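Local coordinates for major pilin protein fimA (Silicibacter pomeroyi, PDB 2IMH) that is of unknown function but belongs to the DUF1028 family of proteins, at residues Q104-A117 with M121-F135. Numbering follows the deposited sequence. Where two conformers were deposited one is given.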
loop_
_atom_site.group_PDB
_atom_site.type_symbol
_atom_site.label_atom_id
_atom_site.label_comp_id
_atom_site.label_asym_id
_atom_site.label_seq_id
_atom_site.Cartn_x
_atom_site.Cartn_y
_atom_site.Cartn_z
ATOM N N GLN A 104 -7.586 -6.280 -17.602
ATOM C CA GLN A 104 -6.864 -5.989 -18.840
ATOM C C GLN A 104 -5.398 -6.406 -18.786
ATOM O O GLN A 104 -4.732 -6.233 -17.764
ATOM C CB GLN A 104 -6.976 -4.505 -19.182
ATOM C CG GLN A 104 -8.411 -4.039 -19.447
ATOM C CD GLN A 104 -8.939 -4.469 -20.816
ATOM O OE1 GLN A 104 -8.166 -4.692 -21.764
ATOM N NE2 GLN A 104 -10.267 -4.591 -20.924
ATOM N N ASP A 105 -4.891 -6.955 -19.892
ATOM C CA ASP A 105 -3.469 -7.255 -19.993
ATOM C C ASP A 105 -2.650 -5.967 -20.092
ATOM O O ASP A 105 -3.169 -4.961 -20.528
ATOM C CB ASP A 105 -3.188 -8.130 -21.217
ATOM C CG ASP A 105 -3.805 -9.503 -21.096
ATOM O OD1 ASP A 105 -3.684 -10.123 -20.017
ATOM O OD2 ASP A 105 -4.426 -9.960 -22.083
ATOM N N ILE A 106 -1.384 -5.980 -19.688
ATOM C CA ILE A 106 -0.737 -7.106 -19.037
ATOM C C ILE A 106 -1.043 -7.083 -17.517
ATOM O O ILE A 106 -1.213 -6.007 -16.940
ATOM C CB ILE A 106 0.787 -7.098 -19.378
ATOM C CG1 ILE A 106 0.975 -7.492 -20.859
ATOM C CG2 ILE A 106 1.585 -8.002 -18.433
ATOM C CD1 ILE A 106 2.236 -6.967 -21.512
ATOM N N LYS A 107 -1.168 -8.274 -16.914
ATOM C CA LYS A 107 -1.493 -8.486 -15.470
ATOM C C LYS A 107 -0.535 -9.629 -15.018
ATOM O O LYS A 107 -0.298 -10.519 -15.804
ATOM C CB LYS A 107 -2.984 -8.816 -15.306
ATOM C CG LYS A 107 -3.521 -9.950 -16.226
ATOM C CD LYS A 107 -5.029 -10.030 -16.165
ATOM C CE LYS A 107 -5.603 -11.143 -17.041
ATOM N NZ LYS A 107 -5.893 -10.664 -18.432
ATOM N N GLY A 108 -0.020 -9.743 -13.789
ATOM C CA GLY A 108 -0.685 -10.105 -12.579
ATOM C C GLY A 108 0.196 -9.801 -11.374
ATOM O O GLY A 108 0.044 -8.737 -10.852
ATOM N N SER A 109 1.116 -10.688 -10.941
ATOM C CA SER A 109 1.765 -10.486 -9.614
ATOM C C SER A 109 3.138 -11.116 -9.408
ATOM O O SER A 109 3.499 -12.087 -10.079
ATOM C CB SER A 109 0.828 -10.932 -8.474
ATOM O OG SER A 109 0.561 -12.330 -8.524
ATOM N N VAL A 110 3.895 -10.544 -8.461
ATOM C CA VAL A 110 5.248 -10.986 -8.141
ATOM C C VAL A 110 5.443 -10.963 -6.611
ATOM O O VAL A 110 5.358 -9.903 -5.999
ATOM C CB VAL A 110 6.320 -10.048 -8.788
ATOM C CG1 VAL A 110 7.718 -10.482 -8.397
ATOM C CG2 VAL A 110 6.173 -10.006 -10.325
ATOM N N THR A 111 5.676 -12.117 -5.987
ATOM C CA THR A 111 6.010 -12.106 -4.557
ATOM C C THR A 111 7.519 -11.922 -4.414
ATOM O O THR A 111 8.284 -12.261 -5.323
ATOM C CB THR A 111 5.593 -13.397 -3.844
ATOM O OG1 THR A 111 6.294 -14.494 -4.452
ATOM C CG2 THR A 111 4.066 -13.601 -3.963
ATOM N N PHE A 112 7.952 -11.384 -3.281
ATOM C CA PHE A 112 9.377 -11.220 -3.023
ATOM C C PHE A 112 9.549 -11.343 -1.512
ATOM O O PHE A 112 8.566 -11.469 -0.804
ATOM C CB PHE A 112 9.890 -9.882 -3.578
ATOM C CG PHE A 112 9.100 -8.681 -3.121
ATOM C CD1 PHE A 112 9.443 -8.017 -1.954
ATOM C CD2 PHE A 112 8.012 -8.219 -3.867
ATOM C CE1 PHE A 112 8.716 -6.900 -1.512
ATOM C CE2 PHE A 112 7.272 -7.105 -3.446
ATOM C CZ PHE A 112 7.619 -6.447 -2.267
ATOM N N ALA A 113 10.766 -11.420 -0.990
ATOM C CA ALA A 113 10.917 -11.910 0.397
ATOM C C ALA A 113 9.931 -11.314 1.421
ATOM O O ALA A 113 9.377 -12.034 2.269
ATOM C CB ALA A 113 12.351 -11.732 0.875
ATOM N N SER A 114 9.704 -10.010 1.326
ATOM C CA SER A 114 8.952 -9.286 2.347
ATOM C C SER A 114 7.742 -8.548 1.786
ATOM O O SER A 114 7.390 -7.474 2.274
ATOM C CB SER A 114 9.868 -8.277 3.030
ATOM O OG SER A 114 10.236 -7.263 2.113
ATOM N N GLY A 115 7.093 -9.127 0.781
ATOM C CA GLY A 115 5.967 -8.456 0.141
ATOM C C GLY A 115 5.489 -9.006 -1.184
ATOM O O GLY A 115 5.832 -10.129 -1.562
ATOM N N ILE A 116 4.700 -8.197 -1.887
ATOM C CA ILE A 116 4.053 -8.635 -3.131
ATOM C C ILE A 116 3.705 -7.408 -3.971
ATOM O O ILE A 116 3.199 -6.412 -3.454
ATOM C CB ILE A 116 2.801 -9.533 -2.857
ATOM C CG1 ILE A 116 2.225 -10.118 -4.155
ATOM C CG2 ILE A 116 1.702 -8.767 -2.085
ATOM C CD1 ILE A 116 1.205 -11.218 -3.897
ATOM N N ALA A 117 4.012 -7.494 -5.259
ATOM C CA ALA A 117 3.658 -6.465 -6.219
ATOM C C ALA A 117 2.571 -7.061 -7.116
ATOM O O ALA A 117 2.639 -8.243 -7.449
ATOM C CB ALA A 117 4.868 -6.128 -7.049
HETATM N N MSE A 121 -3.484 -3.901 -16.667
HETATM C CA MSE A 121 -3.362 -2.910 -17.734
HETATM C C MSE A 121 -1.922 -2.363 -17.834
HETATM O O MSE A 121 -1.712 -1.170 -18.080
HETATM C CB MSE A 121 -4.392 -1.786 -17.526
HETATM C CG MSE A 121 -4.514 -0.784 -18.668
HETATM SE SE MSE A 121 -4.936 -1.617 -20.375
HETATM C CE MSE A 121 -3.155 -1.660 -21.172
ATOM N N LEU A 122 -0.941 -3.241 -17.639
ATOM C CA LEU A 122 0.461 -2.881 -17.688
ATOM C C LEU A 122 0.972 -2.960 -19.125
ATOM O O LEU A 122 0.437 -3.719 -19.950
ATOM C CB LEU A 122 1.266 -3.843 -16.815
ATOM C CG LEU A 122 0.817 -4.024 -15.356
ATOM C CD1 LEU A 122 1.581 -5.166 -14.711
ATOM C CD2 LEU A 122 1.013 -2.729 -14.556
ATOM N N GLY A 123 2.023 -2.201 -19.414
ATOM C CA GLY A 123 2.622 -2.229 -20.756
ATOM C C GLY A 123 3.549 -3.410 -20.996
ATOM O O GLY A 123 3.780 -3.799 -22.143
ATOM N N ASP A 124 4.078 -3.981 -19.919
ATOM C CA ASP A 124 5.074 -5.057 -19.988
ATOM C C ASP A 124 5.136 -5.824 -18.691
ATOM O O ASP A 124 4.845 -5.263 -17.635
ATOM C CB ASP A 124 6.469 -4.467 -20.242
ATOM C CG ASP A 124 6.866 -4.517 -21.696
ATOM O OD1 ASP A 124 6.695 -5.592 -22.337
ATOM O OD2 ASP A 124 7.365 -3.481 -22.195
ATOM N N ASN A 125 5.547 -7.095 -18.756
ATOM C CA ASN A 125 5.865 -7.849 -17.538
ATOM C C ASN A 125 6.805 -7.084 -16.650
ATOM O O ASN A 125 6.657 -7.074 -15.418
ATOM C CB ASN A 125 6.536 -9.176 -17.869
ATOM C CG ASN A 125 5.543 -10.249 -18.235
ATOM O OD1 ASN A 125 4.323 -10.036 -18.181
ATOM N ND2 ASN A 125 6.058 -11.418 -18.599
ATOM N N SER A 126 7.759 -6.417 -17.286
ATOM C CA SER A 126 8.874 -5.823 -16.573
ATOM C C SER A 126 8.446 -4.697 -15.642
ATOM O O SER A 126 9.255 -4.231 -14.842
ATOM C CB SER A 126 9.930 -5.324 -17.552
ATOM O OG SER A 126 9.353 -4.445 -18.492
ATOM N N VAL A 127 7.191 -4.249 -15.753
ATOM C CA VAL A 127 6.685 -3.226 -14.836
ATOM C C VAL A 127 6.737 -3.750 -13.395
ATOM O O VAL A 127 7.290 -3.085 -12.512
ATOM C CB VAL A 127 5.260 -2.723 -15.236
ATOM C CG1 VAL A 127 4.682 -1.819 -14.155
ATOM C CG2 VAL A 127 5.322 -1.960 -16.560
ATOM N N LEU A 128 6.214 -4.957 -13.176
ATOM C CA LEU A 128 6.217 -5.535 -11.822
ATOM C C LEU A 128 7.604 -6.007 -11.403
ATOM O O LEU A 128 7.981 -5.891 -10.236
ATOM C CB LEU A 128 5.180 -6.654 -11.695
ATOM C CG LEU A 128 3.738 -6.198 -11.954
ATOM C CD1 LEU A 128 2.807 -7.385 -11.892
ATOM C CD2 LEU A 128 3.271 -5.093 -10.981
ATOM N N GLY A 129 8.354 -6.562 -12.353
ATOM C CA GLY A 129 9.750 -6.920 -12.111
ATOM C C GLY A 129 10.563 -5.706 -11.679
ATOM O O GLY A 129 11.313 -5.781 -10.698
ATOM N N ALA A 130 10.411 -4.589 -12.398
ATOM C CA ALA A 130 11.174 -3.367 -12.093
ATOM C C ALA A 130 10.755 -2.812 -10.737
ATOM O O ALA A 130 11.598 -2.374 -9.944
ATOM C CB ALA A 130 10.986 -2.300 -13.177
HETATM N N MSE A 131 9.451 -2.846 -10.473
HETATM C CA MSE A 131 8.914 -2.422 -9.178
HETATM C C MSE A 131 9.561 -3.204 -8.030
HETATM O O MSE A 131 10.020 -2.634 -7.040
HETATM C CB MSE A 131 7.404 -2.663 -9.169
HETATM C CG MSE A 131 6.713 -2.100 -7.963
HETATM SE SE MSE A 131 4.806 -2.358 -8.144
HETATM C CE MSE A 131 4.287 -0.674 -7.287
ATOM N N THR A 132 9.577 -4.527 -8.171
ATOM C CA THR A 132 10.122 -5.420 -7.134
ATOM C C THR A 132 11.624 -5.195 -6.947
ATOM O O THR A 132 12.118 -4.993 -5.823
ATOM C CB THR A 132 9.865 -6.884 -7.541
ATOM O OG1 THR A 132 8.452 -7.123 -7.626
ATOM C CG2 THR A 132 10.477 -7.840 -6.532
ATOM N N GLU A 133 12.361 -5.232 -8.052
ATOM C CA GLU A 133 13.804 -4.979 -8.010
ATOM C C GLU A 133 14.117 -3.662 -7.293
ATOM O O GLU A 133 15.006 -3.613 -6.451
ATOM C CB GLU A 133 14.381 -4.948 -9.430
ATOM C CG GLU A 133 15.879 -4.623 -9.502
ATOM C CD GLU A 133 16.400 -4.427 -10.931
ATOM O OE1 GLU A 133 15.603 -4.462 -11.899
ATOM O OE2 GLU A 133 17.629 -4.234 -11.092
ATOM N N ALA A 134 13.390 -2.596 -7.634
ATOM C CA ALA A 134 13.609 -1.291 -6.995
ATOM C C ALA A 134 13.370 -1.342 -5.488
ATOM O O ALA A 134 14.181 -0.817 -4.719
ATOM C CB ALA A 134 12.766 -0.214 -7.642
ATOM N N PHE A 135 12.291 -1.989 -5.060
ATOM C CA PHE A 135 12.009 -2.104 -3.626
ATOM C C PHE A 135 13.084 -2.891 -2.881
ATOM O O PHE A 135 13.588 -2.445 -1.851
ATOM C CB PHE A 135 10.645 -2.750 -3.369
ATOM C CG PHE A 135 10.281 -2.777 -1.928
ATOM C CD1 PHE A 135 9.708 -1.653 -1.320
ATOM C CD2 PHE A 135 10.563 -3.903 -1.153
ATOM C CE1 PHE A 135 9.415 -1.668 0.032
ATOM C CE2 PHE A 135 10.259 -3.926 0.191
ATOM C CZ PHE A 135 9.694 -2.801 0.785
#
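T132, on helix 126-135, packs its forked side chain against V110, F112 and A117 on one face of the hairpin of strands 108-112 and 115-117. From CB, the methyl CG2 lies anti to the backbone N and slides along F112, 3.6 Å from that residue's CB and equally near CD2. The other branch, OG1, donates to L128 O one turn back (2.9 Å), while T132 N reaches the same oxygen from the opposite face of its carbonyl plane. With its proton spent inside the helix, OG1 can sit among carbon atoms, 3.5 Å from V110 CG1 and near A117 CB. Replacement by an alanine removes both branches, which would probably leave a gap between F112 and V110 and take the second donor from L128 O.

Beyond T132, F112 CE1 approaches F135 CD2 at 3.5 Å, the two ring planes inclined at 48°. Small A117 admits the bulky selenomethionine M131: A117 CB lies 3.9 Å from M131 SE. L128 packs its CB on V110 CG2. At the other end, I106 exchanges backbone hydrogen bonds with L122 in both directions; M121 and L122 together face I106 as a G1 beta bulge, M121 having the positive phi (53°) this bulge needs.

The helix runs almost along the outermost strand 108-112, at 23° and 8.4 Å from its axis, and roughly antiparallel to 115-117, while M131 and F135 continue inward to strand 4-11 and helix 142-155.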